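Local coordinates for protein TqaA (Penicillium aethiopicum, PDB 5DLK) that forms the terminal condensation-like domain of a fungal nonribosomal peptide synthetase, where it probably macrocyclises a peptide delivered on a phosphopantetheine arm, at residues L98-V103 against Q111-N116; K188-F193 against L395-P400; Q230-Y235 against N329-R334; V41-S46 against G153-R158. All coordinates share one frame; numbering follows the deposited sequence.

Contact 1. Residues L98-V103 against Q111-N116; sequences LRTSFV and QLVLAN
S101 O is gripped twice: L112 N donates to it at 2.7 Å, and Q111 CA sends a CA-H...O contact to the same oxygen at 3.4 Å. In return S101 N binds L112 O, almost straight at 173°, which makes S101-L112 a hydrogen-bonded pair between two non-hydrogen-bonded ones, T100-V113 and F102-Q111. On the face of T100 and F102, T100 CG2 presses close on Q111 CB, 3.4 Å away, and also lies over the rim of one F102 ring face. T100 OG1 bonds to S96 O, and a water joins it to Q111 OE1; Q111 NE2 reaches P53 O. On the other face, V103 CG2 meets L112 CD1 at 3.8 Å. Where the ladder ends, R99 stretches from CG to NE, bringing NH1 to L114 O at 2.8 Å with that oxygen in the guanidinium plane; E49 pairs with the same nitrogen. A leucine in place of R99 would probably leave E49 without this countercharge and L114 O without this donor. The arrangement is an antiparallel beta hairpin, 100-105 with 108-115, completed by strand 47-53 as a three-stranded sheet.

Contact 2. Residues K188-F193 against L395-P400; sequences KLFSDF and LSFSLP
F190 carries CG anti to its own carbonyl carbon (chi1 -61°), and F397 does the same at -49°; the two side chains cross at a slant so that F397 CD2 comes up to the edge of the F190 ring, 4.0 Å from F190 CE2 and near the ring plane. L399 takes the other course: with CG anti to the backbone N (chi1 -165°), its CD1 methyl is carried in between F190 and F193. There L399 CD1 lies 3.3 Å from F190 O and 3.8 Å from F193 CD1. L399 CD2 lies 4.1 Å from the same F193 CD1. F190 CB rests near S398 O at 3.8 Å. Beyond the pair, F190 makes edge-to-face contacts with Y70 and W72, and W72 also touches F397 and L399, so strand 67-75 packs against both partners. The loop leads from strand 386-390 of the six-stranded sheet to strand 407-415 of the five-stranded one, and here it lies on helix 186-197. A hydrogen bond from N198 ND2 to P400 O, just past the helix, adds a polar tie. Between the side chains of the two segments carbon meets carbon, which implies that hydrophobic burial and shape, not directional bonds, hold them together.

Contact 3. Residues Q230-Y235 against N329-R334; sequences QFWRHY and NFVPLR
V331 opens the contact, its CB 4.2 Å from CH2 at the outer end of the W232 indole. P332 follows with two approaches to that same end: its carbonyl oxygen lies at the indole edge, 3.7 Å from W232 CZ3, and its ring carbon CD is 4.0 Å from CZ3. W232 NE1, on the opposite rim, is held by H363 O. L333 puts CD1 beside Y235 OH at 3.5 Å. R334 then ties the strand down twice. Its backbone N donates to Y235 OH at 3.0 Å, essentially straight at 178°, while the hydroxyl passes its own proton to Q356 O. Its side chain, extended all the way (chi1 -179°), runs past the Y235 ring in the reverse direction, CB 3.7 Å from CE2, until NH1 reaches Y235 O at 2.9 Å; D237 O and the carboxylate of D303 take further bonds from the guanidinium. A phenylalanine in place of Y235 would probably leave R334 N without this acceptor and Q356 O without this donor. The strand is the outermost of a six-stranded mixed sheet, beside strand 303-310, with helix 227-235 over it and helix 368-375 also touching W232 and P332.

Contact 4. Residues V41-S46 against G153-R158; sequences VIPVTS and GSLPVR
V41 lays its CG1 methyl over the peptide that links G153 to S154, 3.4 Å from G153 C and 3.5 Å from S154 N. Two irregular loops meet here: 41-46, which ends in a type I beta turn from P43 to S46, and 153-158, which leads into strand 158-163. The methyl sits where it does because CG1 is anti to the V41 backbone N (chi1 177°). A CB on G153 would fall only 3.1 Å from V41 CG1, too tight for two carbons, and would also jam against the preceding carbonyl, so both the neighbour and the backbone angles call for a glycine. I42 turns CG2 to G153 O at 3.5 Å, and farther along P43 CD meets L155 CD1 at 4.2 Å. I42 and L155 both also rest on L114 of strand 108-115, which both loops pack against. One water bridges the backbones, donating to V41 O and accepting from L155 N. R158 folds back side-on, NE and NH2 both donating to L155 O, with NH2 on a lone pair. In the turn, P43 O accepts from S46 N and also from the S46 hydroxyl, S46 OG to P43 O being 2.8 Å; S46 OG is hydrogen-bonded to H33 NE2 as well.

Contacts 1 and 4 form one neighbourhood, centres about 7 Å apart: S101 OG lies 2.6 Å from G153 O, joining hairpin to loop, and L155 CD2 lies against T100 O at 3.6 Å. Contact 2 touches this region through L98 CD2 and L189 CD1, 4.1 Å apart, although the centres of contacts 1 and 2 are about 23 Å apart. Contact 3 stands across the chain's centre from contact 2, about 34 Å between centres and 15 Å between nearest atoms, consistent with the two-lobed build of condensation domains. The phosphopantetheine-binding residues, empty of ligand in this chain, lie near contacts 2 and 3: the F397 side chain is about 7 Å from G183, and the L333 side chain about 5 Å from that of Y357. Contacts 1 and 4 are remote from them.

Contact 1. Residues L98-V103 against Q111-N116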
# COMPACT_ATOMS: atom_id res chain seq x y z
N LEU A 98 -8.30 -4.21 11.64
CA LEU A 98 -9.57 -3.54 11.36
C LEU A 98 -10.19 -2.94 12.65
O LEU A 98 -11.10 -2.11 12.57
CB LEU A 98 -10.56 -4.51 10.69
CG LEU A 98 -10.14 -5.19 9.39
CD1 LEU A 98 -11.24 -6.09 8.82
CD2 LEU A 98 -9.69 -4.17 8.34
N ARG A 99 -9.68 -3.33 13.82
CA ARG A 99 -10.12 -2.67 15.05
C ARG A 99 -9.00 -1.85 15.65
O ARG A 99 -8.90 -1.71 16.87
CB ARG A 99 -10.62 -3.70 16.08
CG ARG A 99 -10.21 -5.12 15.82
CD ARG A 99 -10.98 -6.07 16.75
NE ARG A 99 -10.47 -7.42 16.57
CZ ARG A 99 -9.46 -7.93 17.27
NH1 ARG A 99 -8.87 -7.19 18.20
NH2 ARG A 99 -9.05 -9.15 17.02
N THR A 100 -8.16 -1.30 14.78
CA THR A 100 -7.06 -0.47 15.24
C THR A 100 -7.38 1.02 15.09
O THR A 100 -7.92 1.47 14.08
CB THR A 100 -5.76 -0.83 14.47
OG1 THR A 100 -5.41 -2.18 14.76
CG2 THR A 100 -4.63 0.04 14.89
N SER A 101 -7.01 1.77 16.12
CA SER A 101 -7.13 3.21 16.20
C SER A 101 -5.72 3.81 16.16
O SER A 101 -4.78 3.23 16.74
CB SER A 101 -7.88 3.58 17.49
OG SER A 101 -7.62 4.89 17.93
N PHE A 102 -5.55 4.93 15.48
CA PHE A 102 -4.24 5.56 15.35
C PHE A 102 -4.23 6.91 16.02
O PHE A 102 -5.12 7.73 15.79
CB PHE A 102 -3.83 5.73 13.87
CG PHE A 102 -3.74 4.45 13.11
CD1 PHE A 102 -4.87 3.88 12.55
CD2 PHE A 102 -2.51 3.83 12.92
CE1 PHE A 102 -4.79 2.68 11.85
CE2 PHE A 102 -2.42 2.65 12.23
CZ PHE A 102 -3.55 2.07 11.69
N VAL A 103 -3.22 7.16 16.84
CA VAL A 103 -3.00 8.51 17.33
C VAL A 103 -1.52 8.81 17.31
O VAL A 103 -0.69 7.93 17.12
CB VAL A 103 -3.55 8.74 18.78
CG1 VAL A 103 -5.04 8.50 18.86
CG2 VAL A 103 -2.81 7.87 19.78
N GLN A 111 -0.33 2.71 17.13
CA GLN A 111 -1.62 2.10 16.87
C GLN A 111 -2.14 1.38 18.13
O GLN A 111 -1.41 0.67 18.81
CB GLN A 111 -1.54 1.17 15.65
CG GLN A 111 -0.57 0.04 15.74
CD GLN A 111 -0.17 -0.52 14.36
OE1 GLN A 111 -1.01 -0.80 13.50
NE2 GLN A 111 1.12 -0.73 14.18
N LEU A 112 -3.40 1.66 18.45
CA LEU A 112 -4.08 1.02 19.57
C LEU A 112 -4.98 -0.07 19.02
O LEU A 112 -5.92 0.22 18.29
CB LEU A 112 -4.90 2.04 20.37
CG LEU A 112 -4.17 3.07 21.25
CD1 LEU A 112 -3.47 4.15 20.42
CD2 LEU A 112 -5.13 3.70 22.23
N VAL A 113 -4.66 -1.32 19.34
CA VAL A 113 -5.48 -2.43 18.93
C VAL A 113 -6.59 -2.58 19.96
O VAL A 113 -6.32 -2.79 21.14
CB VAL A 113 -4.68 -3.73 18.83
CG1 VAL A 113 -5.56 -4.85 18.27
CG2 VAL A 113 -3.43 -3.54 17.94
N LEU A 114 -7.83 -2.45 19.52
CA LEU A 114 -8.98 -2.58 20.41
C LEU A 114 -9.57 -3.98 20.37
O LEU A 114 -9.49 -4.68 19.36
CB LEU A 114 -10.05 -1.56 20.02
CG LEU A 114 -9.63 -0.10 20.03
CD1 LEU A 114 -10.84 0.84 19.82
CD2 LEU A 114 -8.88 0.25 21.32
N ALA A 115 -10.17 -4.39 21.49
CA ALA A 115 -10.96 -5.61 21.55
C ALA A 115 -12.31 -5.27 22.19
O ALA A 115 -12.52 -4.12 22.59
CB ALA A 115 -10.24 -6.70 22.35
N ASN A 116 -13.19 -6.25 22.28
CA ASN A 116 -14.57 -6.01 22.74
C ASN A 116 -15.18 -4.84 21.97
O ASN A 116 -15.81 -3.95 22.54
CB ASN A 116 -14.59 -5.75 24.24
CG ASN A 116 -14.14 -6.95 25.04
OD1 ASN A 116 -12.97 -7.05 25.43
ND2 ASN A 116 -15.05 -7.90 25.26
O HOH W 1 -2.74 -3.15 14.48

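Contact 2. Residues K188-F193 against L395-P400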
# COMPACT_ATOMS: atom_id res chain seq x y z
N LYS A 188 -7.96 -10.80 0.56
CA LYS A 188 -8.24 -11.70 1.66
C LYS A 188 -9.33 -11.11 2.56
O LYS A 188 -10.11 -11.84 3.17
CB LYS A 188 -6.97 -11.96 2.48
CG LYS A 188 -6.93 -13.31 3.17
CD LYS A 188 -6.79 -14.43 2.15
CE LYS A 188 -6.79 -15.79 2.83
NZ LYS A 188 -6.60 -16.91 1.86
N LEU A 189 -9.38 -9.78 2.64
CA LEU A 189 -10.46 -9.13 3.37
C LEU A 189 -11.79 -9.52 2.70
O LEU A 189 -12.76 -9.88 3.39
CB LEU A 189 -10.27 -7.60 3.38
CG LEU A 189 -11.18 -6.72 4.26
CD1 LEU A 189 -10.55 -5.35 4.54
CD2 LEU A 189 -12.54 -6.53 3.63
N PHE A 190 -11.82 -9.47 1.38
CA PHE A 190 -13.05 -9.73 0.64
C PHE A 190 -13.43 -11.21 0.67
O PHE A 190 -14.61 -11.55 0.83
CB PHE A 190 -12.93 -9.26 -0.82
CG PHE A 190 -12.67 -7.78 -0.96
CD1 PHE A 190 -13.25 -6.86 -0.09
CD2 PHE A 190 -11.83 -7.31 -1.97
CE1 PHE A 190 -13.01 -5.50 -0.23
CE2 PHE A 190 -11.59 -5.96 -2.12
CZ PHE A 190 -12.18 -5.04 -1.25
N SER A 191 -12.45 -12.10 0.52
CA SER A 191 -12.74 -13.54 0.52
C SER A 191 -13.14 -14.05 1.92
O SER A 191 -14.01 -14.91 2.03
CB SER A 191 -11.56 -14.34 -0.04
OG SER A 191 -10.42 -14.28 0.80
N ASP A 192 -12.53 -13.49 2.97
CA ASP A 192 -12.96 -13.76 4.34
C ASP A 192 -14.39 -13.27 4.58
O ASP A 192 -15.18 -13.97 5.22
CB ASP A 192 -12.02 -13.11 5.35
CG ASP A 192 -10.72 -13.89 5.53
OD1 ASP A 192 -10.45 -14.80 4.71
OD2 ASP A 192 -9.98 -13.58 6.49
N PHE A 193 -14.72 -12.08 4.09
CA PHE A 193 -16.08 -11.55 4.24
C PHE A 193 -17.09 -12.53 3.62
O PHE A 193 -18.05 -12.94 4.26
CB PHE A 193 -16.23 -10.17 3.59
CG PHE A 193 -17.56 -9.51 3.87
CD1 PHE A 193 -18.70 -9.86 3.14
CD2 PHE A 193 -17.67 -8.51 4.83
CE1 PHE A 193 -19.92 -9.25 3.39
CE2 PHE A 193 -18.89 -7.90 5.08
CZ PHE A 193 -20.02 -8.27 4.36
N LEU A 395 -5.85 -7.00 -9.86
CA LEU A 395 -6.35 -5.76 -10.41
C LEU A 395 -7.88 -5.79 -10.50
O LEU A 395 -8.50 -4.78 -10.82
CB LEU A 395 -5.75 -5.50 -11.80
CG LEU A 395 -4.22 -5.39 -11.85
CD1 LEU A 395 -3.72 -5.19 -13.29
CD2 LEU A 395 -3.72 -4.27 -10.98
N SER A 396 -8.46 -6.96 -10.22
CA SER A 396 -9.91 -7.18 -10.22
C SER A 396 -10.33 -7.87 -8.92
O SER A 396 -9.55 -8.62 -8.35
CB SER A 396 -10.35 -8.05 -11.40
OG SER A 396 -9.85 -7.55 -12.63
N PHE A 397 -11.56 -7.64 -8.47
CA PHE A 397 -11.98 -8.12 -7.15
C PHE A 397 -13.39 -8.71 -7.17
O PHE A 397 -14.21 -8.33 -8.01
CB PHE A 397 -11.90 -6.98 -6.14
CG PHE A 397 -10.59 -6.26 -6.19
CD1 PHE A 397 -10.41 -5.19 -7.07
CD2 PHE A 397 -9.52 -6.71 -5.43
CE1 PHE A 397 -9.16 -4.56 -7.17
CE2 PHE A 397 -8.29 -6.08 -5.52
CZ PHE A 397 -8.11 -5.01 -6.38
N SER A 398 -13.66 -9.62 -6.24
CA SER A 398 -14.99 -10.22 -6.17
C SER A 398 -15.43 -10.57 -4.75
O SER A 398 -14.62 -10.79 -3.85
CB SER A 398 -15.05 -11.47 -7.04
OG SER A 398 -14.19 -12.48 -6.55
N LEU A 399 -16.74 -10.59 -4.56
CA LEU A 399 -17.34 -10.91 -3.27
C LEU A 399 -18.43 -11.94 -3.54
O LEU A 399 -19.60 -11.58 -3.70
CB LEU A 399 -17.92 -9.66 -2.60
CG LEU A 399 -18.26 -9.71 -1.12
CD1 LEU A 399 -17.00 -9.61 -0.29
CD2 LEU A 399 -19.25 -8.62 -0.75
N PRO A 400 -18.04 -13.22 -3.62
CA PRO A 400 -18.94 -14.28 -4.08
C PRO A 400 -19.97 -14.70 -3.02
O PRO A 400 -19.92 -15.82 -2.51
CB PRO A 400 -17.97 -15.43 -4.39
CG PRO A 400 -16.82 -15.20 -3.45
CD PRO A 400 -16.68 -13.71 -3.33

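Contact 3. Residues Q230-Y235 against N329-R334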
# COMPACT_ATOMS: atom_id res chain seq x y z
N GLN A 230 24.00 -4.80 8.09
CA GLN A 230 25.29 -5.06 7.43
C GLN A 230 25.07 -5.12 5.93
O GLN A 230 25.87 -4.56 5.15
CB GLN A 230 25.91 -6.35 7.93
CG GLN A 230 26.47 -6.21 9.35
CD GLN A 230 26.87 -7.55 9.96
OE1 GLN A 230 26.71 -8.61 9.34
NE2 GLN A 230 27.41 -7.50 11.19
N PHE A 231 23.99 -5.79 5.52
CA PHE A 231 23.66 -5.87 4.11
C PHE A 231 23.43 -4.49 3.51
O PHE A 231 24.00 -4.17 2.47
CB PHE A 231 22.40 -6.71 3.85
CG PHE A 231 21.84 -6.52 2.46
CD1 PHE A 231 20.77 -5.64 2.25
CD2 PHE A 231 22.42 -7.16 1.37
CE1 PHE A 231 20.27 -5.42 0.97
CE2 PHE A 231 21.93 -6.95 0.07
CZ PHE A 231 20.83 -6.07 -0.12
N TRP A 232 22.59 -3.67 4.15
CA TRP A 232 22.28 -2.37 3.54
C TRP A 232 23.52 -1.49 3.47
O TRP A 232 23.69 -0.75 2.52
CB TRP A 232 21.14 -1.67 4.28
CG TRP A 232 19.78 -2.26 3.95
CD1 TRP A 232 18.98 -3.03 4.76
CD2 TRP A 232 19.09 -2.15 2.69
NE1 TRP A 232 17.82 -3.38 4.08
CE2 TRP A 232 17.87 -2.86 2.81
CE3 TRP A 232 19.39 -1.50 1.48
CZ2 TRP A 232 16.95 -2.95 1.77
CZ3 TRP A 232 18.47 -1.59 0.44
CH2 TRP A 232 17.27 -2.31 0.60
N ARG A 233 24.40 -1.55 4.48
CA ARG A 233 25.64 -0.79 4.42
C ARG A 233 26.48 -1.19 3.21
O ARG A 233 27.04 -0.34 2.53
CB ARG A 233 26.46 -0.97 5.71
CG ARG A 233 27.84 -0.33 5.64
CD ARG A 233 28.40 -0.03 7.02
NE ARG A 233 28.03 1.33 7.42
CZ ARG A 233 27.27 1.61 8.46
NH1 ARG A 233 26.81 0.62 9.21
NH2 ARG A 233 26.96 2.87 8.76
N HIS A 234 26.56 -2.49 2.96
CA HIS A 234 27.34 -3.01 1.84
C HIS A 234 26.69 -2.61 0.50
O HIS A 234 27.35 -2.15 -0.43
CB HIS A 234 27.44 -4.53 1.95
CG HIS A 234 28.33 -5.17 0.94
ND1 HIS A 234 29.71 -5.16 1.05
CD2 HIS A 234 28.05 -5.87 -0.19
CE1 HIS A 234 30.23 -5.82 0.02
NE2 HIS A 234 29.25 -6.25 -0.74
N TYR A 235 25.37 -2.77 0.45
CA TYR A 235 24.60 -2.51 -0.76
C TYR A 235 24.69 -1.05 -1.18
O TYR A 235 24.75 -0.74 -2.39
CB TYR A 235 23.14 -2.90 -0.50
CG TYR A 235 22.17 -2.75 -1.65
CD1 TYR A 235 21.96 -3.80 -2.54
CD2 TYR A 235 21.44 -1.57 -1.81
CE1 TYR A 235 21.03 -3.67 -3.57
CE2 TYR A 235 20.53 -1.43 -2.85
CZ TYR A 235 20.33 -2.48 -3.73
OH TYR A 235 19.43 -2.36 -4.77
N ASN A 329 6.76 -1.84 1.91
CA ASN A 329 7.84 -0.98 2.31
C ASN A 329 8.35 -0.21 1.11
O ASN A 329 8.23 -0.68 -0.02
CB ASN A 329 8.97 -1.79 2.96
CG ASN A 329 9.80 -0.96 3.89
OD1 ASN A 329 9.50 0.20 4.13
ND2 ASN A 329 10.87 -1.55 4.43
N PHE A 330 8.90 0.97 1.36
CA PHE A 330 9.50 1.78 0.30
C PHE A 330 10.99 1.87 0.60
O PHE A 330 11.37 2.46 1.61
CB PHE A 330 8.85 3.14 0.25
CG PHE A 330 7.35 3.07 0.36
CD1 PHE A 330 6.60 2.58 -0.71
CD2 PHE A 330 6.70 3.42 1.54
CE1 PHE A 330 5.21 2.49 -0.63
CE2 PHE A 330 5.30 3.33 1.63
CZ PHE A 330 4.57 2.86 0.54
N VAL A 331 11.79 1.21 -0.23
CA VAL A 331 13.23 1.05 0.09
C VAL A 331 14.09 1.46 -1.11
O VAL A 331 13.58 1.55 -2.24
CB VAL A 331 13.56 -0.40 0.51
CG1 VAL A 331 12.74 -0.84 1.75
CG2 VAL A 331 13.37 -1.37 -0.68
N PRO A 332 15.38 1.73 -0.88
CA PRO A 332 16.27 2.10 -1.99
C PRO A 332 16.56 0.96 -2.94
O PRO A 332 16.80 -0.18 -2.55
CB PRO A 332 17.58 2.51 -1.28
CG PRO A 332 17.23 2.58 0.19
CD PRO A 332 16.13 1.63 0.39
N LEU A 333 16.53 1.30 -4.23
CA LEU A 333 16.97 0.41 -5.28
C LEU A 333 18.15 1.10 -5.93
O LEU A 333 18.03 2.24 -6.38
CB LEU A 333 15.85 0.17 -6.30
CG LEU A 333 16.26 -0.74 -7.46
CD1 LEU A 333 16.65 -2.13 -6.93
CD2 LEU A 333 15.10 -0.83 -8.46
N ARG A 334 19.29 0.41 -5.97
CA ARG A 334 20.49 0.96 -6.57
C ARG A 334 20.80 0.25 -7.88
O ARG A 334 20.83 -0.99 -7.92
CB ARG A 334 21.68 0.80 -5.61
CG ARG A 334 22.98 1.38 -6.17
CD ARG A 334 24.12 1.16 -5.17
NE ARG A 334 25.33 1.86 -5.59
CZ ARG A 334 26.45 1.85 -4.89
NH1 ARG A 334 26.50 1.19 -3.74
NH2 ARG A 334 27.52 2.52 -5.33

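Contact 4. Residues V41-S46 against G153-R158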
# COMPACT_ATOMS: atom_id res chain seq x y z
N VAL A 41 -14.04 9.34 21.43
CA VAL A 41 -13.35 9.06 20.17
C VAL A 41 -13.51 7.60 19.76
O VAL A 41 -13.70 7.28 18.59
CB VAL A 41 -11.85 9.41 20.28
CG1 VAL A 41 -11.11 9.04 18.99
CG2 VAL A 41 -11.68 10.89 20.62
N ILE A 42 -13.45 6.72 20.75
CA ILE A 42 -13.65 5.28 20.56
C ILE A 42 -14.70 4.80 21.57
O ILE A 42 -14.95 5.49 22.56
CB ILE A 42 -12.33 4.51 20.74
CG1 ILE A 42 -11.72 4.83 22.11
CG2 ILE A 42 -11.36 4.87 19.61
CD1 ILE A 42 -10.50 3.96 22.47
N PRO A 43 -15.33 3.64 21.32
CA PRO A 43 -16.44 3.21 22.18
C PRO A 43 -16.04 2.99 23.64
O PRO A 43 -14.96 2.46 23.89
CB PRO A 43 -16.88 1.88 21.54
CG PRO A 43 -16.44 1.98 20.12
CD PRO A 43 -15.15 2.74 20.17
N VAL A 44 -16.89 3.39 24.59
CA VAL A 44 -16.52 3.30 26.00
C VAL A 44 -16.41 1.86 26.48
O VAL A 44 -15.74 1.59 27.46
CB VAL A 44 -17.52 4.04 26.91
CG1 VAL A 44 -17.34 5.54 26.80
CG2 VAL A 44 -18.94 3.63 26.56
N THR A 45 -17.07 0.94 25.79
CA THR A 45 -17.01 -0.46 26.20
C THR A 45 -15.86 -1.25 25.58
O THR A 45 -15.67 -2.43 25.88
CB THR A 45 -18.32 -1.19 25.87
OG1 THR A 45 -18.54 -1.16 24.46
CG2 THR A 45 -19.50 -0.51 26.59
N SER A 46 -15.08 -0.61 24.70
CA SER A 46 -13.94 -1.30 24.11
C SER A 46 -12.85 -1.51 25.16
O SER A 46 -12.79 -0.78 26.15
CB SER A 46 -13.37 -0.51 22.91
OG SER A 46 -12.80 0.72 23.35
N GLY A 153 -7.70 9.42 16.22
CA GLY A 153 -8.04 8.21 16.95
C GLY A 153 -9.33 7.49 16.56
O GLY A 153 -9.56 6.37 16.99
N SER A 154 -10.18 8.13 15.76
CA SER A 154 -11.41 7.50 15.31
C SER A 154 -11.08 6.28 14.45
O SER A 154 -10.19 6.34 13.60
CB SER A 154 -12.27 8.50 14.52
OG SER A 154 -13.41 7.86 13.95
N LEU A 155 -11.76 5.16 14.70
CA LEU A 155 -11.49 3.95 13.92
C LEU A 155 -11.72 4.20 12.44
O LEU A 155 -12.82 4.60 12.04
CB LEU A 155 -12.39 2.81 14.40
CG LEU A 155 -12.11 2.38 15.84
CD1 LEU A 155 -13.37 1.82 16.49
CD2 LEU A 155 -11.00 1.35 15.86
N PRO A 156 -10.69 3.99 11.60
CA PRO A 156 -10.92 4.28 10.18
C PRO A 156 -11.82 3.25 9.52
O PRO A 156 -12.47 3.59 8.54
CB PRO A 156 -9.51 4.25 9.56
CG PRO A 156 -8.58 4.51 10.71
CD PRO A 156 -9.25 3.80 11.90
N VAL A 157 -11.86 2.02 10.03
CA VAL A 157 -12.63 0.96 9.38
C VAL A 157 -14.08 1.00 9.88
O VAL A 157 -14.36 0.87 11.08
CB VAL A 157 -12.01 -0.42 9.59
CG1 VAL A 157 -12.99 -1.54 9.22
CG2 VAL A 157 -10.73 -0.57 8.73
N ARG A 158 -15.00 1.22 8.95
CA ARG A 158 -16.42 1.33 9.29
C ARG A 158 -17.25 1.03 8.06
O ARG A 158 -16.79 1.18 6.92
CB ARG A 158 -16.74 2.71 9.85
CG ARG A 158 -16.31 3.89 8.99
CD ARG A 158 -16.53 5.20 9.77
NE ARG A 158 -15.81 5.16 11.03
CZ ARG A 158 -16.16 5.79 12.14
NH1 ARG A 158 -17.28 6.52 12.20
NH2 ARG A 158 -15.38 5.67 13.22
O HOH W 2 -13.94 5.25 16.68